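PDB 3BLX: isocitrate dehydrogenase [NAD] subunit 2, mitochondrial from Saccharomyces cerevisiae, which supplies one of the two subunit types of the mitochondrial octamer that uses NAD+ to oxidise and decarboxylate isocitrate to 2-oxoglutarate in the citric acid cycle. Local coordinates for residues Asp130-Arg135 against Arg177-Pro182; Val184-Lys189 against Val239-Asn244. All coordinates share one frame; numbering follows the deposited sequence.

Contact 1 of 2, residues Asp130-Arg135 against Arg177-Pro182; sequences DLVLIR and RAIGRP
Arg181 reaches Asp130 and Val132 at the start of strand 130-136 and carries most of its segment's share of the contact. Its CB and CG serve as a spacer, spanning a backbone gap that leaves even the nearest CA atoms, those of Val132 and Arg181, 10.2 Å apart. CD passes beside Ile179 of its own segment. NE makes a weak hydrogen bond to Ala238 O, which helps to fix the turn of the guanidinium. Against one face of that group, toward its rim, sits Val132 CG2, 3.8 Å from both Arg181 CZ and Arg181 NH1; with CG1 anti to the backbone N (chi1 180°), Val132 is left with CG2 as the branch facing the cation. The tip atom Arg181 NH2 lies 2.6 Å from Asp130 O, which approaches at the guanidinium edge. The same nitrogen forms a long salt bridge, 3.7 Å, to Asp130 OD1, the two flat groups standing 86° apart. A leucine in place of Arg181 would probably leave the Asp130 carboxylate without this positive mate and Ala238 O without its side-chain donor. Beside the arginine, Ile179 CD1 meets Val132 CG2 at 4.4 Å, a loose apolar touch at a partly buried site. Gly180, whose lack of a side chain makes its positive phi easy, is the C-prime residue of the Schellman motif that ends helix 162-178 and turns the chain toward strand 183-188.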
loop_
_atom_site.group_PDB
_atom_site.type_symbol
_atom_site.label_atom_id
_atom_site.label_comp_id
_atom_site.label_asym_id
_atom_site.label_seq_id
_atom_site.Cartn_x
_atom_site.Cartn_y
_atom_site.Cartn_z
ATOM N N ASP B 130 52.469 21.888 -3.810
ATOM C CA ASP B 130 52.274 22.911 -4.825
ATOM C C ASP B 130 51.622 22.261 -6.049
ATOM O O ASP B 130 52.289 21.896 -7.007
ATOM C CB ASP B 130 53.598 23.616 -5.163
ATOM C CG ASP B 130 53.406 24.798 -6.089
ATOM O OD1 ASP B 130 52.264 24.987 -6.575
ATOM O OD2 ASP B 130 54.394 25.532 -6.338
ATOM N N LEU B 131 50.302 22.130 -5.999
ATOM C CA LEU B 131 49.578 21.341 -6.979
ATOM C C LEU B 131 48.843 22.219 -7.967
ATOM O O LEU B 131 48.351 23.277 -7.610
ATOM C CB LEU B 131 48.597 20.436 -6.251
ATOM C CG LEU B 131 49.317 19.413 -5.390
ATOM C CD1 LEU B 131 48.386 18.716 -4.411
ATOM C CD2 LEU B 131 50.028 18.420 -6.289
ATOM N N VAL B 132 48.775 21.778 -9.217
ATOM C CA VAL B 132 47.982 22.479 -10.227
ATOM C C VAL B 132 47.071 21.485 -10.958
ATOM O O VAL B 132 47.563 20.540 -11.577
ATOM C CB VAL B 132 48.870 23.238 -11.249
ATOM C CG1 VAL B 132 48.016 23.931 -12.268
ATOM C CG2 VAL B 132 49.718 24.245 -10.539
ATOM N N LEU B 133 45.753 21.700 -10.872
ATOM C CA LEU B 133 44.766 20.856 -11.545
ATOM C C LEU B 133 43.908 21.645 -12.541
ATOM O O LEU B 133 43.313 22.645 -12.187
ATOM C CB LEU B 133 43.873 20.175 -10.520
ATOM C CG LEU B 133 42.788 19.248 -11.086
ATOM C CD1 LEU B 133 43.414 18.116 -11.849
ATOM C CD2 LEU B 133 41.881 18.696 -10.006
ATOM N N ILE B 134 43.867 21.212 -13.792
ATOM C CA ILE B 134 42.977 21.815 -14.766
ATOM C C ILE B 134 41.839 20.819 -15.041
ATOM O O ILE B 134 42.070 19.666 -15.372
ATOM C CB ILE B 134 43.695 22.169 -16.084
ATOM C CG1 ILE B 134 44.546 23.425 -15.928
ATOM C CG2 ILE B 134 42.700 22.490 -17.152
ATOM C CD1 ILE B 134 45.804 23.213 -15.215
ATOM N N ARG B 135 40.596 21.248 -14.882
ATOM C CA ARG B 135 39.488 20.352 -15.125
ATOM C C ARG B 135 38.542 20.899 -16.194
ATOM O O ARG B 135 38.391 22.104 -16.322
ATOM C CB ARG B 135 38.769 20.046 -13.819
ATOM C CG ARG B 135 37.618 20.945 -13.520
ATOM C CD ARG B 135 36.439 20.110 -12.956
ATOM N NE ARG B 135 35.373 20.937 -12.387
ATOM C CZ ARG B 135 35.502 21.686 -11.289
ATOM N NH1 ARG B 135 36.650 21.727 -10.614
ATOM N NH2 ARG B 135 34.480 22.410 -10.859
ATOM N N ARG B 177 53.777 24.751 -19.957
ATOM C CA ARG B 177 54.829 25.526 -20.588
ATOM C C ARG B 177 54.913 26.930 -19.969
ATOM O O ARG B 177 55.967 27.348 -19.512
ATOM C CB ARG B 177 54.574 25.587 -22.088
ATOM C CG ARG B 177 55.313 26.664 -22.832
ATOM C CD ARG B 177 54.824 26.730 -24.279
ATOM N NE ARG B 177 55.242 25.544 -25.017
ATOM C CZ ARG B 177 54.796 25.231 -26.226
ATOM N NH1 ARG B 177 53.903 26.028 -26.799
ATOM N NH2 ARG B 177 55.233 24.132 -26.854
ATOM N N ALA B 178 53.789 27.634 -19.916
ATOM C CA ALA B 178 53.722 28.989 -19.356
ATOM C C ALA B 178 54.084 29.189 -17.861
ATOM O O ALA B 178 54.308 30.310 -17.433
ATOM C CB ALA B 178 52.354 29.611 -19.649
ATOM N N ILE B 179 54.141 28.137 -17.067
ATOM C CA ILE B 179 54.563 28.290 -15.684
ATOM C C ILE B 179 55.796 27.436 -15.422
ATOM O O ILE B 179 56.173 27.228 -14.266
ATOM C CB ILE B 179 53.468 27.871 -14.670
ATOM C CG1 ILE B 179 53.001 26.436 -14.919
ATOM C CG2 ILE B 179 52.280 28.797 -14.725
ATOM C CD1 ILE B 179 52.123 25.897 -13.805
ATOM N N GLY B 180 56.402 26.920 -16.494
ATOM C CA GLY B 180 57.618 26.126 -16.391
ATOM C C GLY B 180 57.526 24.781 -15.675
ATOM O O GLY B 180 58.221 24.517 -14.704
ATOM N N ARG B 181 56.657 23.911 -16.155
ATOM C CA ARG B 181 56.597 22.575 -15.608
ATOM C C ARG B 181 56.756 21.556 -16.730
ATOM O O ARG B 181 56.135 21.670 -17.805
ATOM C CB ARG B 181 55.295 22.362 -14.833
ATOM C CG ARG B 181 55.352 22.741 -13.355
ATOM C CD ARG B 181 53.977 23.171 -12.863
ATOM N NE ARG B 181 53.609 22.602 -11.566
ATOM C CZ ARG B 181 53.379 23.323 -10.475
ATOM N NH1 ARG B 181 53.486 24.639 -10.527
ATOM N NH2 ARG B 181 53.041 22.726 -9.341
ATOM N N PRO B 182 57.604 20.557 -16.481
ATOM C CA PRO B 182 57.968 19.520 -17.449
ATOM C C PRO B 182 56.786 18.596 -17.802
ATOM O O PRO B 182 56.550 18.397 -19.000
ATOM C CB PRO B 182 59.073 18.722 -16.732
ATOM C CG PRO B 182 59.327 19.404 -15.440
ATOM C CD PRO B 182 58.189 20.330 -15.150
#

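Contact 2 of 2, residues Val184-Lys189 against Val239-Asn244; sequences VIVVHK and VSVCPN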
loop_
_atom_site.group_PDB
_atom_site.type_symbol
_atom_site.label_atom_id
_atom_site.label_comp_id
_atom_site.label_asym_id
_atom_site.label_seq_id
_atom_site.Cartn_x
_atom_site.Cartn_y
_atom_site.Cartn_z
ATOM N N VAL B 184 52.822 17.020 -17.956
ATOM C CA VAL B 184 51.379 17.082 -17.770
ATOM C C VAL B 184 50.872 15.669 -17.607
ATOM O O VAL B 184 51.176 14.781 -18.393
ATOM C CB VAL B 184 50.623 17.846 -18.868
ATOM C CG1 VAL B 184 51.565 18.769 -19.634
ATOM C CG2 VAL B 184 49.916 16.901 -19.774
ATOM N N ILE B 185 50.165 15.464 -16.512
ATOM C CA ILE B 185 49.587 14.175 -16.179
ATOM C C ILE B 185 48.083 14.151 -16.464
ATOM O O ILE B 185 47.325 14.926 -15.876
ATOM C CB ILE B 185 49.805 13.885 -14.700
ATOM C CG1 ILE B 185 51.310 13.892 -14.399
ATOM C CG2 ILE B 185 49.132 12.595 -14.318
ATOM C CD1 ILE B 185 51.633 13.718 -12.951
ATOM N N VAL B 186 47.661 13.294 -17.387
ATOM C CA VAL B 186 46.244 13.056 -17.583
ATOM C C VAL B 186 45.797 12.017 -16.562
ATOM O O VAL B 186 46.368 10.930 -16.494
ATOM C CB VAL B 186 45.924 12.534 -18.984
ATOM C CG1 VAL B 186 44.528 12.020 -18.992
ATOM C CG2 VAL B 186 46.057 13.621 -20.009
ATOM N N VAL B 187 44.799 12.380 -15.756
ATOM C CA VAL B 187 44.179 11.486 -14.771
ATOM C C VAL B 187 42.859 10.919 -15.311
ATOM O O VAL B 187 42.028 11.657 -15.841
ATOM C CB VAL B 187 43.933 12.205 -13.426
ATOM C CG1 VAL B 187 43.116 11.354 -12.492
ATOM C CG2 VAL B 187 45.236 12.521 -12.773
ATOM N N HIS B 188 42.674 9.609 -15.187
ATOM C CA HIS B 188 41.525 8.951 -15.771
ATOM C C HIS B 188 41.221 7.704 -14.968
ATOM O O HIS B 188 41.976 7.354 -14.075
ATOM C CB HIS B 188 41.836 8.570 -17.207
ATOM C CG HIS B 188 42.961 7.598 -17.324
ATOM N ND1 HIS B 188 42.761 6.264 -17.597
ATOM C CD2 HIS B 188 44.297 7.758 -17.164
ATOM C CE1 HIS B 188 43.928 5.643 -17.618
ATOM N NE2 HIS B 188 44.873 6.526 -17.351
ATOM N N LYS B 189 40.104 7.046 -15.278
ATOM C CA LYS B 189 39.706 5.783 -14.638
ATOM C C LYS B 189 39.909 4.623 -15.646
ATOM O O LYS B 189 40.082 4.868 -16.839
ATOM C CB LYS B 189 38.258 5.855 -14.132
ATOM C CG LYS B 189 38.031 5.310 -12.726
ATOM C CD LYS B 189 38.805 4.009 -12.502
ATOM C CE LYS B 189 38.088 3.060 -11.538
ATOM N NZ LYS B 189 37.960 3.582 -10.150
ATOM N N VAL B 239 51.491 19.420 -14.085
ATOM C CA VAL B 239 50.151 19.942 -14.228
ATOM C C VAL B 239 49.183 18.793 -14.569
ATOM O O VAL B 239 49.336 18.118 -15.590
ATOM C CB VAL B 239 50.150 20.976 -15.325
ATOM C CG1 VAL B 239 48.790 21.104 -15.963
ATOM C CG2 VAL B 239 50.587 22.274 -14.756
ATOM N N SER B 240 48.213 18.551 -13.701
ATOM C CA SER B 240 47.207 17.517 -13.965
ATOM C C SER B 240 45.993 18.018 -14.779
ATOM O O SER B 240 45.465 19.096 -14.507
ATOM C CB SER B 240 46.737 16.940 -12.645
ATOM O OG SER B 240 47.831 16.513 -11.870
ATOM N N VAL B 241 45.574 17.264 -15.796
ATOM C CA VAL B 241 44.230 17.447 -16.354
ATOM C C VAL B 241 43.310 16.249 -16.121
ATOM O O VAL B 241 43.739 15.117 -16.117
ATOM C CB VAL B 241 44.240 17.658 -17.846
ATOM C CG1 VAL B 241 43.996 19.077 -18.170
ATOM C CG2 VAL B 241 45.503 17.104 -18.432
ATOM N N CYS B 242 42.022 16.500 -15.984
ATOM C CA CYS B 242 41.075 15.387 -15.899
ATOM C C CYS B 242 39.758 15.752 -16.527
ATOM O O CYS B 242 39.456 16.947 -16.717
ATOM C CB CYS B 242 40.861 14.979 -14.452
ATOM S SG CYS B 242 40.164 16.294 -13.449
ATOM N N PRO B 243 38.959 14.728 -16.871
ATOM C CA PRO B 243 37.607 14.959 -17.401
ATOM C C PRO B 243 36.726 15.562 -16.314
ATOM O O PRO B 243 37.055 15.455 -15.126
ATOM C CB PRO B 243 37.118 13.561 -17.775
ATOM C CG PRO B 243 38.334 12.682 -17.778
ATOM C CD PRO B 243 39.297 13.296 -16.809
ATOM N N ASN B 244 35.638 16.212 -16.707
ATOM C CA ASN B 244 34.795 16.917 -15.737
ATOM C C ASN B 244 34.346 16.052 -14.536
ATOM O O ASN B 244 34.214 16.560 -13.420
ATOM C CB ASN B 244 33.594 17.553 -16.448
ATOM C CG ASN B 244 32.558 18.083 -15.478
ATOM O OD1 ASN B 244 31.496 17.481 -15.316
ATOM N ND2 ASN B 244 32.863 19.199 -14.815
#
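Val186 and Val241 pair across two neighbouring parallel strands, 184-188 and 239-242, in the central sheet of the isocitrate/isopropylmalate dehydrogenase fold, where strand 238-242 lies between 183-188 and 130-136. The short strand axes make an angle of 27°, the twist of a parallel pair. Three backbone hydrogen bonds run in the alternating parallel pattern: Ile185 N to Val239 O at 2.9 Å, Val241 N to Ile185 O at 2.9 Å, and Val187 N to Val241 O at 3.0 Å, the last nearly straight at 175°. CA-H...O contacts fill in between them, Val184 CA to Val239 O and Ser240 CA to Ile185 O each at 3.2 Å.

Apolar packing follows the alternation of faces. Val184, Val186, Val239 and Val241 share one face, beneath helices 162-178 and 195-208, and branched valines suit both the extended backbone and this helix-covered layer. Val186 sets CG1 anti to its own N (chi1 167°) and offers CG2 to Val241 CG2 at 3.9 Å. Ile185 and Ser240 occupy the other face, where small Ser240 also packs on Leu133. Farther along, Val187 CB and Cys242 CB are 4.3 Å apart.

The strand ends lead to functional ground: Lys189, critical for catalysis by similarity with related enzymes, follows His188, whose ND1 donates to Lys189 O. Beyond Val241 the ladder stops, because the next donor in register would be the nitrogen of Pro243, which carries no hydrogen; instead Pro243 CD rests 3.3 Å from Val187 O.

Contacts 1 and 2 meet through one sheet: strand 130-136 is hydrogen-bonded to strand 238-242, with Ile134 N close to Ser240 O, so the middle strand links the two. The turn leaving helix 162-178 supplies Ile179 and Arg181 to contact 1, and the chain then enters strand 183-188 of contact 2. Their chemistry differs with depth. The partly buried pairing of 130-135 with 177-182 rests on one long charged side chain reaching a strand from the loop just after a helix, whereas 184-189 against 239-244 is buried and held mainly by regular backbone bonds and valine packing. Both run toward the probable active site, at Arg135 and Lys189, though neither residue touches across its own contact.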